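Local coordinates for protein quinone oxidoreductase 1 (Escherichia coli, PDB 1QOR) that reduces quinones to semiquinones with NADPH as the electron donor, working as a homodimer, at residues Ile31-Lys36 / Val85-Ser90; Leu61-Ala66 / Ser121-Leu126. One frame throughout, in Å; residues are numbered along the deposited sequence.

Contact 1 (Ile31-Lys36 / Val85-Ser90)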
loop_
_atom_site.group_PDB
_atom_site.type_symbol
_atom_site.label_atom_id
_atom_site.label_comp_id
_atom_site.label_asym_id
_atom_site.label_seq_id
_atom_site.Cartn_x
_atom_site.Cartn_y
_atom_site.Cartn_z
ATOM N N ILE A 31 -24.789 -25.573 10.661
ATOM C CA ILE A 31 -25.300 -25.872 11.999
ATOM C C ILE A 31 -26.353 -24.777 12.181
ATOM O O ILE A 31 -26.307 -23.749 11.486
ATOM C CB ILE A 31 -24.220 -25.711 13.111
ATOM C CG1 ILE A 31 -23.655 -24.271 13.124
ATOM C CG2 ILE A 31 -23.151 -26.757 12.942
ATOM C CD1 ILE A 31 -22.620 -23.946 14.203
ATOM N N GLN A 32 -27.336 -25.020 13.038
ATOM C CA GLN A 32 -28.362 -24.035 13.316
ATOM C C GLN A 32 -28.110 -23.582 14.739
ATOM O O GLN A 32 -27.960 -24.425 15.639
ATOM C CB GLN A 32 -29.721 -24.675 13.241
ATOM C CG GLN A 32 -30.814 -23.790 13.758
ATOM C CD GLN A 32 -32.152 -24.290 13.290
ATOM O OE1 GLN A 32 -32.437 -24.282 12.077
ATOM N NE2 GLN A 32 -32.975 -24.768 14.230
ATOM N N VAL A 33 -28.142 -22.274 14.970
ATOM C CA VAL A 33 -27.856 -21.739 16.301
ATOM C C VAL A 33 -28.953 -20.869 16.851
ATOM O O VAL A 33 -29.522 -20.051 16.136
ATOM C CB VAL A 33 -26.529 -20.918 16.272
ATOM C CG1 VAL A 33 -26.278 -20.188 17.577
ATOM C CG2 VAL A 33 -25.362 -21.829 15.908
ATOM N N GLU A 34 -29.328 -21.118 18.093
ATOM C CA GLU A 34 -30.328 -20.282 18.723
ATOM C C GLU A 34 -29.451 -19.187 19.334
ATOM O O GLU A 34 -28.649 -19.469 20.259
ATOM C CB GLU A 34 -31.029 -21.014 19.851
ATOM C CG GLU A 34 -31.946 -22.148 19.470
ATOM C CD GLU A 34 -32.418 -22.870 20.731
ATOM O OE1 GLU A 34 -33.102 -22.229 21.584
ATOM O OE2 GLU A 34 -32.026 -24.054 20.908
ATOM N N ASN A 35 -29.577 -17.964 18.821
ATOM C CA ASN A 35 -28.755 -16.853 19.269
ATOM C C ASN A 35 -29.149 -16.339 20.645
ATOM O O ASN A 35 -30.324 -16.177 20.926
ATOM C CB ASN A 35 -28.764 -15.736 18.222
ATOM C CG ASN A 35 -28.017 -16.128 16.915
ATOM O OD1 ASN A 35 -28.304 -15.578 15.852
ATOM N ND2 ASN A 35 -27.074 -17.054 16.997
ATOM N N LYS A 36 -28.146 -16.129 21.501
ATOM C CA LYS A 36 -28.322 -15.633 22.890
ATOM C C LYS A 36 -27.859 -14.192 22.988
ATOM O O LYS A 36 -28.385 -13.409 23.785
ATOM C CB LYS A 36 -27.477 -16.457 23.857
ATOM C CG LYS A 36 -27.786 -17.946 23.830
ATOM C CD LYS A 36 -29.191 -18.103 24.295
ATOM C CE LYS A 36 -29.645 -19.517 24.243
ATOM N NZ LYS A 36 -31.087 -19.515 24.668
ATOM N N VAL A 85 -21.349 -21.855 20.820
ATOM C CA VAL A 85 -20.468 -21.355 19.754
ATOM C C VAL A 85 -20.606 -19.862 19.492
ATOM O O VAL A 85 -21.594 -19.228 19.910
ATOM C CB VAL A 85 -20.761 -22.075 18.390
ATOM C CG1 VAL A 85 -20.617 -23.561 18.514
ATOM C CG2 VAL A 85 -22.153 -21.728 17.918
ATOM N N VAL A 86 -19.592 -19.302 18.829
ATOM C CA VAL A 86 -19.627 -17.910 18.403
ATOM C C VAL A 86 -19.235 -17.937 16.925
ATOM O O VAL A 86 -18.423 -18.770 16.484
ATOM C CB VAL A 86 -18.478 -16.969 18.950
ATOM C CG1 VAL A 86 -19.039 -15.667 19.487
ATOM C CG2 VAL A 86 -17.438 -17.665 19.775
ATOM N N TYR A 87 -19.669 -16.928 16.200
ATOM C CA TYR A 87 -19.272 -16.810 14.811
ATOM C C TYR A 87 -19.238 -15.328 14.450
ATOM O O TYR A 87 -19.990 -14.521 15.028
ATOM C CB TYR A 87 -20.203 -17.605 13.888
ATOM C CG TYR A 87 -21.654 -17.320 14.075
ATOM C CD1 TYR A 87 -22.289 -16.307 13.364
ATOM C CD2 TYR A 87 -22.403 -18.080 14.975
ATOM C CE1 TYR A 87 -23.649 -16.062 13.551
ATOM C CE2 TYR A 87 -23.747 -17.849 15.168
ATOM C CZ TYR A 87 -24.376 -16.843 14.458
ATOM O OH TYR A 87 -25.743 -16.649 14.689
ATOM N N ALA A 88 -18.328 -14.975 13.537
ATOM C CA ALA A 88 -18.153 -13.591 13.072
ATOM C C ALA A 88 -18.431 -13.422 11.570
ATOM O O ALA A 88 -18.632 -12.292 11.075
ATOM C CB ALA A 88 -16.724 -13.146 13.350
ATOM N N GLN A 89 -18.419 -14.540 10.844
ATOM C CA GLN A 89 -18.554 -14.491 9.385
ATOM C C GLN A 89 -19.676 -15.353 8.821
ATOM O O GLN A 89 -19.425 -16.193 7.980
ATOM C CB GLN A 89 -17.224 -14.962 8.766
ATOM C CG GLN A 89 -16.014 -14.161 9.196
ATOM C CD GLN A 89 -14.727 -14.976 9.138
ATOM O OE1 GLN A 89 -14.537 -15.951 9.912
ATOM N NE2 GLN A 89 -13.838 -14.602 8.209
ATOM N N SER A 90 -20.899 -15.194 9.289
ATOM C CA SER A 90 -21.950 -16.024 8.763
ATOM C C SER A 90 -22.523 -15.276 7.572
ATOM O O SER A 90 -22.189 -14.114 7.347
ATOM C CB SER A 90 -23.042 -16.170 9.812
ATOM O OG SER A 90 -23.740 -14.935 9.947
#
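V33 lays one methyl over V85, CG2 to CG2 at 3.8 Å, inside the mixed β-sheet of the GroES-like domain. The strands carrying them, 31-35 and 85-87, run nearly perpendicular (97° between their directions), and the axes of these short segments pass 9.3 Å apart at their closest. At that distance side chains rather than backbones must make the contact, and strand 65-72, which pairs with both, supplies the backbone link between them. V85 turns CG2 into the space between its own backbone N and carbonyl carbon, which brings this methyl up to V33; I31 brushes the same methyl more loosely through CD1. The other branch of V33 serves a second neighbour: CG1 comes to the edge of the Y87 ring, 4.2 Å from CE2 and near the ring plane, so the phenol is flanked rather than stacked. Y87 also holds CG between backbone N and carbonyl carbon (chi1 52°), and its ring reaches across toward strand 31-35. H99, I101 and A65 pack around the tyrosine. Its hydroxyl finishes at N35, whose side chain crosses that of Y87 at about a right angle, with N35 CG 3.2 Å from Y87 OH.

Contact 2 (Leu61-Ala66 / Ser121-Leu126); sequences LGTEAA and SFLKGL
The carboxylate of E64 is met from above its plane, where the backbone N-H of L123 points at OE2 from 61° out of it. This hydrogen bond is nearly straight, L123 N to E64 OE2 measuring 2.8 Å. The other flat group, the F122 ring, swings away from the glutamate, and L126 CD1 lies 3.8 Å above one of its faces, offset toward the rim. E64 gets this far because CG is anti to its backbone N (chi1 -172°) and the chain runs on extended. Helix 115-135 kinks here, and the amides of L123 and K124 miss their usual partners one turn back. OE2 takes up the first; a water takes the second, accepting from K124 N and NZ while donating to E64 OE2 at 2.7 Å. K124 NZ makes a long salt bridge to E64 OE1 at 3.7 Å, and N41 hydrogen-bonds both side chains, OD1 to K124 NZ and ND2 to E64 OE1. With an alanine in place of E64, the L123 N-H would probably be left without its acceptor, the water without one of its three partners and K124 without its nearby carboxylate. Nearby L123 CD1 lies 3.7 Å from T63 OG1, itself bonded to A88 O. L123 and K124 touch NADPH, so E64 is a second-shell residue holding them in the cofactor cleft between GroES-like and Rossmann domains characteristic of this dehydrogenase family.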
loop_
_atom_site.group_PDB
_atom_site.type_symbol
_atom_site.label_atom_id
_atom_site.label_comp_id
_atom_site.label_asym_id
_atom_site.label_seq_id
_atom_site.Cartn_x
_atom_site.Cartn_y
_atom_site.Cartn_z
ATOM N N LEU A 61 -29.421 -8.873 8.267
ATOM C CA LEU A 61 -28.228 -8.104 8.625
ATOM C C LEU A 61 -27.380 -8.824 9.692
ATOM O O LEU A 61 -27.864 -9.725 10.382
ATOM C CB LEU A 61 -28.683 -6.774 9.219
ATOM C CG LEU A 61 -28.344 -5.424 8.597
ATOM C CD1 LEU A 61 -28.303 -4.365 9.667
ATOM C CD2 LEU A 61 -27.026 -5.502 7.876
ATOM N N GLY A 62 -26.123 -8.401 9.844
ATOM C CA GLY A 62 -25.270 -8.973 10.869
ATOM C C GLY A 62 -24.659 -10.304 10.528
ATOM O O GLY A 62 -25.298 -11.133 9.876
ATOM N N THR A 63 -23.382 -10.475 10.860
ATOM C CA THR A 63 -22.689 -11.727 10.618
ATOM C C THR A 63 -22.069 -12.260 11.912
ATOM O O THR A 63 -21.313 -13.239 11.849
ATOM C CB THR A 63 -21.531 -11.569 9.630
ATOM O OG1 THR A 63 -20.545 -10.688 10.192
ATOM C CG2 THR A 63 -22.031 -11.021 8.320
ATOM N N GLU A 64 -22.390 -11.644 13.062
ATOM C CA GLU A 64 -21.796 -12.058 14.353
ATOM C C GLU A 64 -22.791 -12.385 15.456
ATOM O O GLU A 64 -23.676 -11.593 15.748
ATOM C CB GLU A 64 -20.880 -10.955 14.893
ATOM C CG GLU A 64 -20.079 -11.374 16.120
ATOM C CD GLU A 64 -19.327 -10.210 16.794
ATOM O OE1 GLU A 64 -19.670 -9.022 16.595
ATOM O OE2 GLU A 64 -18.362 -10.491 17.531
ATOM N N ALA A 65 -22.635 -13.535 16.102
ATOM C CA ALA A 65 -23.525 -13.873 17.179
ATOM C C ALA A 65 -22.950 -15.078 17.886
ATOM O O ALA A 65 -22.031 -15.743 17.368
ATOM C CB ALA A 65 -24.930 -14.150 16.659
ATOM N N ALA A 66 -23.465 -15.325 19.093
ATOM C CA ALA A 66 -23.021 -16.452 19.935
ATOM C C ALA A 66 -24.271 -17.127 20.459
ATOM O O ALA A 66 -25.296 -16.449 20.684
ATOM C CB ALA A 66 -22.148 -15.924 21.131
ATOM N N SER A 121 -16.977 -9.258 21.362
ATOM C CA SER A 121 -15.588 -9.200 20.985
ATOM C C SER A 121 -15.060 -10.141 19.946
ATOM O O SER A 121 -13.859 -10.074 19.647
ATOM C CB SER A 121 -14.805 -9.508 22.261
ATOM O OG SER A 121 -15.107 -10.853 22.653
ATOM N N PHE A 122 -15.879 -11.049 19.430
ATOM C CA PHE A 122 -15.345 -12.008 18.454
ATOM C C PHE A 122 -14.889 -11.393 17.098
ATOM O O PHE A 122 -13.725 -11.502 16.718
ATOM C CB PHE A 122 -16.306 -13.196 18.265
ATOM C CG PHE A 122 -15.641 -14.419 17.664
ATOM C CD1 PHE A 122 -14.549 -15.018 18.298
ATOM C CD2 PHE A 122 -16.088 -14.947 16.452
ATOM C CE1 PHE A 122 -13.909 -16.128 17.728
ATOM C CE2 PHE A 122 -15.455 -16.057 15.877
ATOM C CZ PHE A 122 -14.369 -16.645 16.516
ATOM N N LEU A 123 -15.793 -10.730 16.386
ATOM C CA LEU A 123 -15.437 -10.098 15.116
ATOM C C LEU A 123 -14.375 -9.009 15.350
ATOM O O LEU A 123 -13.366 -8.969 14.678
ATOM C CB LEU A 123 -16.684 -9.466 14.458
ATOM C CG LEU A 123 -16.542 -9.050 12.980
ATOM C CD1 LEU A 123 -17.905 -9.093 12.240
ATOM C CD2 LEU A 123 -15.954 -7.660 12.908
ATOM N N LYS A 124 -14.609 -8.127 16.321
ATOM C CA LYS A 124 -13.669 -7.056 16.600
ATOM C C LYS A 124 -12.298 -7.574 17.122
ATOM O O LYS A 124 -11.233 -7.020 16.765
ATOM C CB LYS A 124 -14.305 -6.088 17.589
ATOM C CG LYS A 124 -15.548 -5.365 17.070
ATOM C CD LYS A 124 -16.342 -4.734 18.251
ATOM C CE LYS A 124 -17.815 -4.404 17.903
ATOM N NZ LYS A 124 -18.747 -5.602 17.638
ATOM N N GLY A 125 -12.296 -8.658 17.901
ATOM C CA GLY A 125 -11.035 -9.176 18.432
ATOM C C GLY A 125 -10.207 -9.852 17.353
ATOM O O GLY A 125 -8.959 -9.787 17.350
ATOM N N LEU A 126 -10.884 -10.565 16.449
ATOM C CA LEU A 126 -10.186 -11.219 15.325
ATOM C C LEU A 126 -9.570 -10.106 14.454
ATOM O O LEU A 126 -8.465 -10.262 13.876
ATOM C CB LEU A 126 -11.186 -12.048 14.516
ATOM C CG LEU A 126 -11.777 -13.292 15.217
ATOM C CD1 LEU A 126 -12.726 -13.946 14.260
ATOM C CD2 LEU A 126 -10.709 -14.317 15.570
HETATM O O HOH W 1 -17.109 -8.202 18.274
#

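In the fold
Both contacts are buried, yet they illustrate how chemistry follows position in a fold. Contact 1, whose centre lies about 17 Å from that of the chain, joins two strands of the GroES-like domain mainly through apolar side chains. Contact 2, its centre about 7 Å from the chain's, joins a loop and strand start to a helix beside NADPH, and depends on charge, a backbone N-H and water. Strand 65-72 ties them together: it begins in contact 2 and lies between the two strands of contact 1 in the sheet, where Y87 N probably bonds to A65 O (2.9 Å). Their segments alternate along the chain and meet again where T63 OG1 probably bonds to A88 O (2.6 Å).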